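Local coordinates for uncharacterized protein ScGH5_18 (Streptomyces cattleya, PDB 7LR8) that probably hydrolyses the beta-1,4 bond between mannose and N-acetylglucosamine in the core of N-glycans, as a family 5 glycoside hydrolase, at residues S13-S23 with V298-H307; I217-F228 with R262-P272. The protein carries 1 engineered substitution. All blocks are in the same frame, centred on the assembly; numbering follows the deposited sequence.

Contact 1: residues S13-S23 with V298-H307; sequences SPRFGVNYTPS and VWGVTWWCSH. With BMA (beta-D-mannopyranose), chain D.
Asn-19 and Trp-304 cross at about a right angle near the C-terminal ends of the parallel strands 15-19 and 298-304, with Asn-19 CB 3.4 Å from Trp-304 CE3 and the amide plane inclined 38° to the indole. With CG beside its own backbone N (chi1 -66°), Asn-19 swings its amide over the neighbouring strand. There Asn-19 ND2 donates to Trp-303 O at 3.2 Å from above the carbonyl plane, on the same face from which Asn-19 N reaches that oxygen at 2.8 Å. Arg-54 on OD1 and Gln-267 O on ND2 complete the hold on the amide, fixing which end is nitrogen. Mannose C3 lies over one face of the Trp-304 indole, and Cys-305 CB, just past a cis peptide bond, lies over the opposite face.

Beyond the strands side-chain hydroxyls join the pairing. Thr-21 OG1 donates to His-307 O at 2.7 Å, in the carbonyl plane and on a lone pair. Thr-21 N gives its hydrogen to Ser-306 OG at 3.0 Å, and that hydroxyl also shares a hydrogen bond with His-307 ND1 while sitting in plane at the edge of the Tyr-20 ring.

At the other end, Arg-15 and Trp-299 run side by side with guanidinium and indole only 17° from parallel. Arg-15 CD packs over the face of the Trp-299 six-membered ring, 4.1 Å from its centroid, and the guanidinium carries on to salt bridges with Asp-51 and Asp-90. Phe-16, Val-18, Val-301 and Trp-303 turn to the other side of the sheet, against helices 35-46, 281-293 and 334-349. This pairing of first and last strands closes a (beta/alpha)8 barrel, with Trp-304 forming part of the glycan pocket at its mouth.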
loop_
_atom_site.group_PDB
_atom_site.type_symbol
_atom_site.label_atom_id
_atom_site.label_comp_id
_atom_site.label_asym_id
_atom_site.label_seq_id
_atom_site.Cartn_x
_atom_site.Cartn_y
_atom_site.Cartn_z
ATOM N N SER B 13 -28.179 13.847 -25.429
ATOM C CA SER B 13 -28.948 14.054 -24.211
ATOM C C SER B 13 -28.159 13.592 -22.990
ATOM O O SER B 13 -27.242 12.778 -23.106
ATOM C CB SER B 13 -30.272 13.298 -24.305
ATOM O OG SER B 13 -30.070 11.898 -24.218
ATOM N N PRO B 14 -28.494 14.090 -21.793
ATOM C CA PRO B 14 -27.723 13.710 -20.603
ATOM C C PRO B 14 -27.964 12.264 -20.196
ATOM O O PRO B 14 -29.088 11.754 -20.275
ATOM C CB PRO B 14 -28.240 14.678 -19.530
ATOM C CG PRO B 14 -29.612 14.948 -19.942
ATOM C CD PRO B 14 -29.544 15.060 -21.448
ATOM N N ARG B 15 -26.892 11.618 -19.750
ATOM C CA ARG B 15 -26.918 10.262 -19.225
ATOM C C ARG B 15 -26.946 10.287 -17.701
ATOM O O ARG B 15 -26.568 11.272 -17.063
ATOM C CB ARG B 15 -25.716 9.473 -19.731
ATOM C CG ARG B 15 -25.531 9.621 -21.235
ATOM C CD ARG B 15 -24.583 8.589 -21.758
ATOM N NE ARG B 15 -24.839 7.306 -21.120
ATOM C CZ ARG B 15 -24.418 6.140 -21.593
ATOM N NH1 ARG B 15 -23.715 6.091 -22.725
ATOM N NH2 ARG B 15 -24.706 5.027 -20.934
ATOM N N PHE B 16 -27.411 9.184 -17.122
ATOM C CA PHE B 16 -27.585 9.073 -15.680
ATOM C C PHE B 16 -26.930 7.791 -15.192
ATOM O O PHE B 16 -27.161 6.718 -15.756
ATOM C CB PHE B 16 -29.082 9.109 -15.324
ATOM C CG PHE B 16 -29.769 10.384 -15.736
ATOM C CD1 PHE B 16 -29.719 11.501 -14.917
ATOM C CD2 PHE B 16 -30.446 10.478 -16.951
ATOM C CE1 PHE B 16 -30.343 12.687 -15.286
ATOM C CE2 PHE B 16 -31.060 11.658 -17.329
ATOM C CZ PHE B 16 -31.012 12.765 -16.489
ATOM N N GLY B 17 -26.115 7.896 -14.149
ATOM C CA GLY B 17 -25.404 6.733 -13.673
ATOM C C GLY B 17 -24.959 6.910 -12.243
ATOM O O GLY B 17 -25.325 7.882 -11.577
ATOM N N VAL B 18 -24.195 5.930 -11.760
ATOM C CA VAL B 18 -23.695 5.960 -10.389
ATOM C C VAL B 18 -22.233 5.556 -10.367
ATOM O O VAL B 18 -21.759 4.795 -11.217
ATOM C CB VAL B 18 -24.493 5.051 -9.429
ATOM C CG1 VAL B 18 -25.904 5.566 -9.260
ATOM C CG2 VAL B 18 -24.504 3.614 -9.924
ATOM N N ASN B 19 -21.515 6.092 -9.385
ATOM C CA ASN B 19 -20.213 5.560 -9.004
ATOM C C ASN B 19 -20.433 4.299 -8.183
ATOM O O ASN B 19 -21.086 4.353 -7.138
ATOM C CB ASN B 19 -19.438 6.608 -8.210
ATOM C CG ASN B 19 -19.079 7.799 -9.057
ATOM O OD1 ASN B 19 -18.091 7.767 -9.774
ATOM N ND2 ASN B 19 -19.901 8.845 -9.013
ATOM N N TYR B 20 -19.879 3.173 -8.643
ATOM C CA TYR B 20 -20.207 1.865 -8.082
ATOM C C TYR B 20 -19.305 1.567 -6.887
ATOM O O TYR B 20 -18.091 1.380 -7.047
ATOM C CB TYR B 20 -20.094 0.780 -9.152
ATOM C CG TYR B 20 -20.258 -0.624 -8.611
ATOM C CD1 TYR B 20 -21.236 -0.915 -7.648
ATOM C CD2 TYR B 20 -19.440 -1.659 -9.059
ATOM C CE1 TYR B 20 -21.370 -2.198 -7.136
ATOM C CE2 TYR B 20 -19.568 -2.945 -8.558
ATOM C CZ TYR B 20 -20.535 -3.207 -7.597
ATOM O OH TYR B 20 -20.662 -4.488 -7.103
ATOM N N THR B 21 -19.905 1.540 -5.685
ATOM C CA THR B 21 -19.231 1.099 -4.465
ATOM C C THR B 21 -19.733 -0.295 -4.099
ATOM O O THR B 21 -20.861 -0.436 -3.605
ATOM C CB THR B 21 -19.483 2.076 -3.310
ATOM O OG1 THR B 21 -20.855 2.488 -3.313
ATOM C CG2 THR B 21 -18.600 3.318 -3.420
ATOM N N PRO B 22 -18.953 -1.353 -4.314
ATOM C CA PRO B 22 -19.455 -2.710 -4.032
ATOM C C PRO B 22 -19.914 -2.869 -2.591
ATOM O O PRO B 22 -19.208 -2.505 -1.646
ATOM C CB PRO B 22 -18.246 -3.600 -4.339
ATOM C CG PRO B 22 -17.483 -2.817 -5.376
ATOM C CD PRO B 22 -17.620 -1.380 -4.944
ATOM N N SER B 23 -21.119 -3.417 -2.423
ATOM C CA SER B 23 -21.701 -3.480 -1.086
ATOM C C SER B 23 -20.966 -4.476 -0.197
ATOM O O SER B 23 -20.829 -4.247 1.014
ATOM C CB SER B 23 -23.186 -3.835 -1.180
ATOM O OG SER B 23 -23.372 -5.178 -1.601
ATOM N N VAL B 298 -24.562 18.909 -20.851
ATOM C CA VAL B 298 -24.157 18.044 -19.746
ATOM C C VAL B 298 -24.078 16.631 -20.301
ATOM O O VAL B 298 -25.084 16.093 -20.789
ATOM C CB VAL B 298 -25.155 18.121 -18.581
ATOM C CG1 VAL B 298 -24.852 17.020 -17.572
ATOM C CG2 VAL B 298 -25.140 19.506 -17.922
ATOM N N TRP B 299 -22.883 16.039 -20.266
ATOM C CA TRP B 299 -22.735 14.673 -20.754
ATOM C C TRP B 299 -23.574 13.711 -19.925
ATOM O O TRP B 299 -24.244 12.825 -20.469
ATOM C CB TRP B 299 -21.265 14.249 -20.725
ATOM C CG TRP B 299 -21.024 12.912 -21.361
ATOM C CD1 TRP B 299 -20.668 12.676 -22.653
ATOM C CD2 TRP B 299 -21.114 11.625 -20.728
ATOM N NE1 TRP B 299 -20.525 11.327 -22.870
ATOM C CE2 TRP B 299 -20.801 10.658 -21.707
ATOM C CE3 TRP B 299 -21.434 11.196 -19.437
ATOM C CZ2 TRP B 299 -20.802 9.292 -21.431
ATOM C CZ3 TRP B 299 -21.426 9.840 -19.166
ATOM C CH2 TRP B 299 -21.112 8.905 -20.155
ATOM N N GLY B 300 -23.538 13.862 -18.609
ATOM C CA GLY B 300 -24.276 12.977 -17.737
ATOM C C GLY B 300 -24.120 13.412 -16.299
ATOM O O GLY B 300 -23.318 14.295 -15.977
ATOM N N VAL B 301 -24.922 12.776 -15.441
ATOM C CA VAL B 301 -24.904 12.965 -13.993
ATOM C C VAL B 301 -24.622 11.611 -13.366
ATOM O O VAL B 301 -25.368 10.649 -13.597
ATOM C CB VAL B 301 -26.239 13.518 -13.470
ATOM C CG1 VAL B 301 -26.195 13.625 -11.948
ATOM C CG2 VAL B 301 -26.564 14.857 -14.117
ATOM N N THR B 302 -23.556 11.530 -12.570
ATOM C CA THR B 302 -23.134 10.261 -11.995
ATOM C C THR B 302 -23.064 10.435 -10.484
ATOM O O THR B 302 -22.171 11.118 -9.972
ATOM C CB THR B 302 -21.798 9.810 -12.593
ATOM O OG1 THR B 302 -21.874 9.894 -14.031
ATOM C CG2 THR B 302 -21.491 8.376 -12.199
ATOM N N TRP B 303 -24.040 9.867 -9.775
ATOM C CA TRP B 303 -24.162 10.065 -8.343
ATOM C C TRP B 303 -23.109 9.262 -7.591
ATOM O O TRP B 303 -22.810 8.119 -7.945
ATOM C CB TRP B 303 -25.566 9.666 -7.858
ATOM C CG TRP B 303 -25.863 10.283 -6.543
ATOM C CD1 TRP B 303 -25.614 9.755 -5.307
ATOM C CD2 TRP B 303 -26.417 11.583 -6.320
ATOM N NE1 TRP B 303 -26.001 10.646 -4.327
ATOM C CE2 TRP B 303 -26.486 11.778 -4.929
ATOM C CE3 TRP B 303 -26.862 12.608 -7.168
ATOM C CZ2 TRP B 303 -26.982 12.948 -4.369
ATOM C CZ3 TRP B 303 -27.348 13.771 -6.602
ATOM C CH2 TRP B 303 -27.403 13.929 -5.227
ATOM N N TRP B 304 -22.522 9.884 -6.565
ATOM C CA TRP B 304 -21.662 9.184 -5.612
ATOM C C TRP B 304 -22.483 8.967 -4.352
ATOM O O TRP B 304 -22.751 9.927 -3.628
ATOM C CB TRP B 304 -20.410 9.985 -5.264
ATOM C CG TRP B 304 -19.480 9.157 -4.421
ATOM C CD1 TRP B 304 -19.629 8.829 -3.102
ATOM C CD2 TRP B 304 -18.279 8.503 -4.863
ATOM N NE1 TRP B 304 -18.597 8.014 -2.697
ATOM C CE2 TRP B 304 -17.752 7.807 -3.760
ATOM C CE3 TRP B 304 -17.594 8.455 -6.082
ATOM C CZ2 TRP B 304 -16.587 7.057 -3.848
ATOM C CZ3 TRP B 304 -16.437 7.715 -6.161
ATOM C CH2 TRP B 304 -15.940 7.031 -5.057
ATOM N N CYS B 305 -22.842 7.718 -4.054
ATOM C CA CYS B 305 -22.399 6.520 -4.752
ATOM C C CYS B 305 -23.562 5.529 -4.772
ATOM O O CYS B 305 -24.655 5.835 -4.281
ATOM C CB CYS B 305 -21.183 5.911 -4.058
ATOM S SG CYS B 305 -21.402 5.731 -2.262
ATOM N N SER B 306 -23.329 4.341 -5.329
ATOM C CA SER B 306 -24.423 3.382 -5.463
ATOM C C SER B 306 -24.852 2.848 -4.099
ATOM O O SER B 306 -26.051 2.836 -3.772
ATOM C CB SER B 306 -24.006 2.248 -6.403
ATOM O OG SER B 306 -22.941 1.481 -5.867
ATOM N N HIS B 307 -23.882 2.437 -3.272
ATOM C CA HIS B 307 -24.164 1.715 -2.041
ATOM C C HIS B 307 -23.419 2.317 -0.862
ATOM O O HIS B 307 -22.262 2.734 -0.983
ATOM C CB HIS B 307 -23.798 0.239 -2.185
ATOM C CG HIS B 307 -24.670 -0.501 -3.150
ATOM N ND1 HIS B 307 -24.434 -0.519 -4.509
ATOM C CD2 HIS B 307 -25.801 -1.221 -2.955
ATOM C CE1 HIS B 307 -25.370 -1.234 -5.107
ATOM N NE2 HIS B 307 -26.218 -1.664 -4.188
HETATM C C1 BMA D . -14.346 12.261 -3.774
HETATM C C2 BMA D . -14.396 10.788 -4.294
HETATM C C3 BMA D . -14.099 9.853 -3.139
HETATM C C4 BMA D . -14.948 10.266 -1.859
HETATM C C5 BMA D . -16.001 11.356 -2.206
HETATM C C6 BMA D . -16.767 11.859 -1.002
HETATM O O2 BMA D . -13.454 10.563 -5.331
HETATM O O3 BMA D . -12.673 9.789 -2.884
HETATM O O4 BMA D . -15.597 9.121 -1.381
HETATM O O5 BMA D . -15.339 12.512 -2.753
HETATM O O6 BMA D . -15.804 12.448 -0.095
HETATM O O HOH W 1 -24.399 12.365 -23.222
#

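Contact 2: residues I217-F228 with R262-P272; sequences IGAVTAVHSWVF and RPVWLQEVGAP. With BMA (beta-D-mannopyranose), chain D; NAG (2-acetamido-2-deoxy-beta-D-glucopyranose), chain C.
Trp-226 and Glu-268 meet in the sugar pocket at the C-terminal ends of strands 221-225 and 264-269, parallel neighbours in a (beta/alpha)8 barrel. Trp-226 NE1 donates to Glu-268 OE1 at 2.8 Å, close to the indole plane, while the carboxylate is turned 72° to the ring. Mannose O5 lies over one face of the indole and Gly-270 N over the other. An alanine in place of Trp-226 would probably leave Glu-268 OE1 without its N-H partner and open a gap beneath the mannose. Glu-268 OE1 lies 3.3 Å from mannose C1, a position consistent with the nucleophile of family 5 enzymes, while OE2 is 3.0 Å from mannose O2 and forms a salt bridge with Arg-54. Phe-228 sets its ring edge toward mannose O6 and the N-acetylglucosamine ring oxygen, and its CD2 rests against Pro-272 CG.

One layer out, His-224 stacks flat on the carboxylate, their planes 3° apart, with Glu-268 CD over the middle of the imidazole. His-224 ND1 joins a water that also reaches Glu-268 OE1 and mannose O2. Through the other ring nitrogen, His-224 NE2 gives a practically straight bond to Gln-267 OE1 at 2.9 Å, in the ring plane and on a carbonyl lone pair, so the imidazole's rotation is fixed. A beta bulge between Val-223 and His-224 shifts the register by one, which probably helps Gln-267 and Glu-268, adjacent in sequence, both reach this one histidine.

Farther down the strands, Val-223 CG2 packs on Leu-266 CD1. At the bottom the extended chain of Arg-262 crosses Thr-221: NE donates to Thr-221 OG1 at 2.8 Å within the guanidinium plane, and NH1 and NH2 both grip Gly-218 O, each at 2.9 Å.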
loop_
_atom_site.group_PDB
_atom_site.type_symbol
_atom_site.label_atom_id
_atom_site.label_comp_id
_atom_site.label_asym_id
_atom_site.label_seq_id
_atom_site.Cartn_x
_atom_site.Cartn_y
_atom_site.Cartn_z
ATOM N N ILE B 217 -7.676 18.869 -22.234
ATOM C CA ILE B 217 -7.042 17.564 -22.374
ATOM C C ILE B 217 -8.092 16.499 -22.080
ATOM O O ILE B 217 -8.860 16.633 -21.121
ATOM C CB ILE B 217 -5.831 17.423 -21.426
ATOM C CG1 ILE B 217 -4.836 18.568 -21.640
ATOM C CG2 ILE B 217 -5.126 16.107 -21.639
ATOM C CD1 ILE B 217 -3.629 18.497 -20.720
ATOM N N GLY B 218 -8.138 15.452 -22.907
ATOM C CA GLY B 218 -9.156 14.427 -22.772
ATOM C C GLY B 218 -10.461 14.825 -23.458
ATOM O O GLY B 218 -10.665 15.964 -23.872
ATOM N N ALA B 219 -11.369 13.851 -23.566
ATOM C CA ALA B 219 -12.503 13.961 -24.488
ATOM C C ALA B 219 -13.613 14.884 -23.982
ATOM O O ALA B 219 -14.291 15.532 -24.791
ATOM C CB ALA B 219 -13.086 12.573 -24.753
ATOM N N VAL B 220 -13.852 14.913 -22.676
ATOM C CA VAL B 220 -14.892 15.740 -22.069
ATOM C C VAL B 220 -14.319 16.278 -20.767
ATOM O O VAL B 220 -13.339 15.753 -20.237
ATOM C CB VAL B 220 -16.206 14.955 -21.811
ATOM C CG1 VAL B 220 -16.746 14.335 -23.105
ATOM C CG2 VAL B 220 -15.996 13.876 -20.758
ATOM N N THR B 221 -14.926 17.349 -20.250
ATOM C CA THR B 221 -14.502 17.885 -18.960
ATOM C C THR B 221 -15.254 17.166 -17.850
ATOM O O THR B 221 -16.487 17.097 -17.878
ATOM C CB THR B 221 -14.771 19.388 -18.863
ATOM O OG1 THR B 221 -14.178 20.058 -19.977
ATOM C CG2 THR B 221 -14.199 19.951 -17.571
ATOM N N ALA B 222 -14.525 16.642 -16.869
ATOM C CA ALA B 222 -15.148 15.992 -15.728
ATOM C C ALA B 222 -15.083 16.919 -14.524
ATOM O O ALA B 222 -14.023 17.475 -14.225
ATOM C CB ALA B 222 -14.470 14.659 -15.416
ATOM N N VAL B 223 -16.216 17.107 -13.855
ATOM C CA VAL B 223 -16.258 17.859 -12.605
ATOM C C VAL B 223 -16.859 16.975 -11.521
ATOM O O VAL B 223 -17.740 16.141 -11.779
ATOM C CB VAL B 223 -17.056 19.177 -12.732
ATOM C CG1 VAL B 223 -16.333 20.144 -13.674
ATOM C CG2 VAL B 223 -18.465 18.907 -13.216
ATOM N N HIS B 224 -16.359 17.161 -10.297
ATOM C CA HIS B 224 -16.811 16.437 -9.115
ATOM C C HIS B 224 -17.300 17.469 -8.105
ATOM O O HIS B 224 -16.497 18.268 -7.608
ATOM C CB HIS B 224 -15.674 15.612 -8.504
ATOM C CG HIS B 224 -15.097 14.572 -9.419
ATOM N ND1 HIS B 224 -13.844 14.031 -9.217
ATOM C CD2 HIS B 224 -15.598 13.961 -10.520
ATOM C CE1 HIS B 224 -13.597 13.131 -10.153
ATOM N NE2 HIS B 224 -14.641 13.076 -10.963
ATOM N N SER B 225 -18.605 17.452 -7.791
ATOM C CA SER B 225 -19.227 18.519 -7.005
ATOM C C SER B 225 -19.487 18.062 -5.570
ATOM O O SER B 225 -20.333 17.191 -5.332
ATOM C CB SER B 225 -20.530 18.971 -7.650
ATOM O OG SER B 225 -21.102 20.005 -6.867
ATOM N N TRP B 226 -18.802 18.689 -4.616
ATOM C CA TRP B 226 -18.849 18.268 -3.215
ATOM C C TRP B 226 -18.986 19.493 -2.327
ATOM O O TRP B 226 -18.015 20.237 -2.137
ATOM C CB TRP B 226 -17.601 17.459 -2.854
ATOM C CG TRP B 226 -17.637 16.124 -3.491
ATOM C CD1 TRP B 226 -16.924 15.708 -4.583
ATOM C CD2 TRP B 226 -18.458 15.027 -3.101
ATOM N NE1 TRP B 226 -17.240 14.401 -4.882
ATOM C CE2 TRP B 226 -18.201 13.970 -4.001
ATOM C CE3 TRP B 226 -19.411 14.845 -2.099
ATOM C CZ2 TRP B 226 -18.834 12.733 -3.891
ATOM C CZ3 TRP B 226 -20.047 13.612 -1.993
ATOM C CH2 TRP B 226 -19.766 12.580 -2.887
ATOM N N VAL B 227 -20.183 19.684 -1.753
ATOM C CA VAL B 227 -20.483 20.916 -1.021
ATOM C C VAL B 227 -19.889 20.957 0.380
ATOM O O VAL B 227 -20.092 21.950 1.088
ATOM C CB VAL B 227 -22.008 21.163 -0.968
ATOM C CG1 VAL B 227 -22.555 21.336 -2.379
ATOM C CG2 VAL B 227 -22.736 20.046 -0.246
ATOM N N PHE B 228 -19.142 19.928 0.802
ATOM C CA PHE B 228 -18.356 20.055 2.025
ATOM C C PHE B 228 -17.059 20.829 1.799
ATOM O O PHE B 228 -16.246 20.950 2.725
ATOM C CB PHE B 228 -18.051 18.677 2.645
ATOM C CG PHE B 228 -17.384 17.690 1.712
ATOM C CD1 PHE B 228 -16.175 17.978 1.091
ATOM C CD2 PHE B 228 -17.960 16.450 1.489
ATOM C CE1 PHE B 228 -15.569 17.059 0.243
ATOM C CE2 PHE B 228 -17.369 15.533 0.646
ATOM C CZ PHE B 228 -16.162 15.832 0.026
ATOM N N ARG B 262 -18.244 21.442 -26.126
ATOM C CA ARG B 262 -17.581 20.343 -25.428
ATOM C C ARG B 262 -18.440 19.900 -24.247
ATOM O O ARG B 262 -18.827 20.736 -23.424
ATOM C CB ARG B 262 -16.199 20.769 -24.929
ATOM C CG ARG B 262 -15.498 19.727 -24.038
ATOM C CD ARG B 262 -14.152 20.273 -23.569
ATOM N NE ARG B 262 -13.413 19.438 -22.622
ATOM C CZ ARG B 262 -12.421 18.606 -22.955
ATOM N NH1 ARG B 262 -12.081 18.443 -24.236
ATOM N NH2 ARG B 262 -11.778 17.923 -22.007
ATOM N N PRO B 263 -18.791 18.620 -24.150
ATOM C CA PRO B 263 -19.632 18.178 -23.031
ATOM C C PRO B 263 -18.903 18.287 -21.701
ATOM O O PRO B 263 -17.682 18.123 -21.621
ATOM C CB PRO B 263 -19.937 16.714 -23.370
ATOM C CG PRO B 263 -19.660 16.592 -24.853
ATOM C CD PRO B 263 -18.516 17.529 -25.099
ATOM N N VAL B 264 -19.674 18.574 -20.652
ATOM C CA VAL B 264 -19.191 18.572 -19.272
ATOM C C VAL B 264 -19.881 17.431 -18.537
ATOM O O VAL B 264 -21.114 17.372 -18.487
ATOM C CB VAL B 264 -19.448 19.910 -18.561
ATOM C CG1 VAL B 264 -18.827 19.887 -17.154
ATOM C CG2 VAL B 264 -18.872 21.061 -19.371
ATOM N N TRP B 265 -19.085 16.523 -17.968
ATOM C CA TRP B 265 -19.595 15.349 -17.264
ATOM C C TRP B 265 -19.565 15.626 -15.763
ATOM O O TRP B 265 -18.491 15.742 -15.170
ATOM C CB TRP B 265 -18.762 14.119 -17.629
ATOM C CG TRP B 265 -19.234 12.809 -17.038
ATOM C CD1 TRP B 265 -20.304 12.607 -16.201
ATOM C CD2 TRP B 265 -18.647 11.524 -17.251
ATOM N NE1 TRP B 265 -20.409 11.271 -15.885
ATOM C CE2 TRP B 265 -19.397 10.591 -16.510
ATOM C CE3 TRP B 265 -17.537 11.070 -17.990
ATOM C CZ2 TRP B 265 -19.094 9.229 -16.506
ATOM C CZ3 TRP B 265 -17.245 9.725 -17.983
ATOM C CH2 TRP B 265 -18.006 8.820 -17.237
ATOM N N LEU B 266 -20.740 15.755 -15.145
ATOM C CA LEU B 266 -20.804 15.799 -13.684
ATOM C C LEU B 266 -20.600 14.375 -13.190
ATOM O O LEU B 266 -21.546 13.611 -12.993
ATOM C CB LEU B 266 -22.135 16.383 -13.218
ATOM C CG LEU B 266 -22.293 16.439 -11.709
ATOM C CD1 LEU B 266 -21.269 17.385 -11.086
ATOM C CD2 LEU B 266 -23.727 16.895 -11.381
ATOM N N GLN B 267 -19.331 13.997 -13.032
ATOM C CA GLN B 267 -18.948 12.617 -12.806
ATOM C C GLN B 267 -19.013 12.206 -11.346
ATOM O O GLN B 267 -18.996 11.003 -11.056
ATOM C CB GLN B 267 -17.529 12.394 -13.353
ATOM C CG GLN B 267 -17.165 10.956 -13.578
ATOM C CD GLN B 267 -15.713 10.810 -13.961
ATOM O OE1 GLN B 267 -14.839 11.390 -13.312
ATOM N NE2 GLN B 267 -15.443 10.049 -15.016
ATOM N N GLU B 268 -19.090 13.173 -10.433
ATOM C CA GLU B 268 -19.423 12.913 -9.037
ATOM C C GLU B 268 -20.313 14.021 -8.520
ATOM O O GLU B 268 -20.040 15.202 -8.744
ATOM C CB GLU B 268 -18.198 12.846 -8.122
ATOM C CG GLU B 268 -17.307 11.667 -8.393
ATOM C CD GLU B 268 -16.046 11.702 -7.552
ATOM O OE1 GLU B 268 -15.980 12.528 -6.609
ATOM O OE2 GLU B 268 -15.135 10.907 -7.845
ATOM N N VAL B 269 -21.365 13.625 -7.812
ATOM C CA VAL B 269 -22.178 14.545 -7.023
ATOM C C VAL B 269 -22.810 13.695 -5.934
ATOM O O VAL B 269 -23.286 12.585 -6.207
ATOM C CB VAL B 269 -23.237 15.283 -7.867
ATOM C CG1 VAL B 269 -24.090 14.301 -8.693
ATOM C CG2 VAL B 269 -24.134 16.148 -6.943
ATOM N N GLY B 270 -22.786 14.173 -4.693
ATOM C CA GLY B 270 -23.337 13.402 -3.599
ATOM C C GLY B 270 -23.845 14.303 -2.496
ATOM O O GLY B 270 -23.690 15.526 -2.539
ATOM N N ALA B 271 -24.413 13.664 -1.468
ATOM C CA ALA B 271 -25.124 14.345 -0.384
ATOM C C ALA B 271 -24.448 14.007 0.940
ATOM O O ALA B 271 -24.907 13.111 1.668
ATOM C CB ALA B 271 -26.596 13.937 -0.369
ATOM N N PRO B 272 -23.353 14.729 1.306
ATOM C CA PRO B 272 -22.563 14.338 2.487
ATOM C C PRO B 272 -23.059 14.937 3.794
ATOM O O PRO B 272 -23.092 16.161 3.936
ATOM C CB PRO B 272 -21.164 14.881 2.158
ATOM C CG PRO B 272 -21.461 16.134 1.367
ATOM C CD PRO B 272 -22.731 15.853 0.578
HETATM C C1 BMA D . -14.346 12.261 -3.774
HETATM C C2 BMA D . -14.396 10.788 -4.294
HETATM C C3 BMA D . -14.099 9.853 -3.139
HETATM C C4 BMA D . -14.948 10.266 -1.859
HETATM C C5 BMA D . -16.001 11.356 -2.206
HETATM C C6 BMA D . -16.767 11.859 -1.002
HETATM O O2 BMA D . -13.454 10.563 -5.331
HETATM O O3 BMA D . -12.673 9.789 -2.884
HETATM O O4 BMA D . -15.597 9.121 -1.381
HETATM O O5 BMA D . -15.339 12.512 -2.753
HETATM O O6 BMA D . -15.804 12.448 -0.095
HETATM C C1 NAG C . -11.342 15.470 -0.775
HETATM C C2 NAG C . -11.311 14.028 -0.267
HETATM C C3 NAG C . -11.596 13.049 -1.414
HETATM C C4 NAG C . -12.866 13.435 -2.170
HETATM C C5 NAG C . -12.742 14.896 -2.605
HETATM C C6 NAG C . -13.938 15.452 -3.338
HETATM C C7 NAG C . -9.880 13.187 1.556
HETATM C C8 NAG C . -8.465 12.987 2.023
HETATM N N2 NAG C . -10.024 13.743 0.347
HETATM O O1 NAG C . -11.210 16.330 0.306
HETATM O O3 NAG C . -11.705 11.725 -0.907
HETATM O O4 NAG C . -13.003 12.556 -3.287
HETATM O O5 NAG C . -12.570 15.716 -1.443
HETATM O O6 NAG C . -13.663 16.755 -3.836
HETATM O O7 NAG C . -10.847 12.852 2.240
HETATM O O HOH W 2 -13.022 13.223 -6.518
HETATM O O HOH W 3 -22.195 17.691 -3.218
#

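Contacts 1 and 2 lie on the same barrel wall, their centres about 11 Å apart. Contact 1 joins the first and eighth strands; contact 2 joins the sixth and seventh, and along the chain it is nested inside the long loop that contact 1 closes. Strands 298-304 and 264-269 are neighbours, so the wall runs unbroken from 15-19 to 221-225. Across that seam Trp-304 N meets Val-269 O at 2.8 Å, and Thr-302 OG1 pairs with Trp-265 NE1 at 2.7 Å. At the pocket the Trp-226 and Trp-304 rings meet at about 75°, and residues far apart in sequence come together on one mannose.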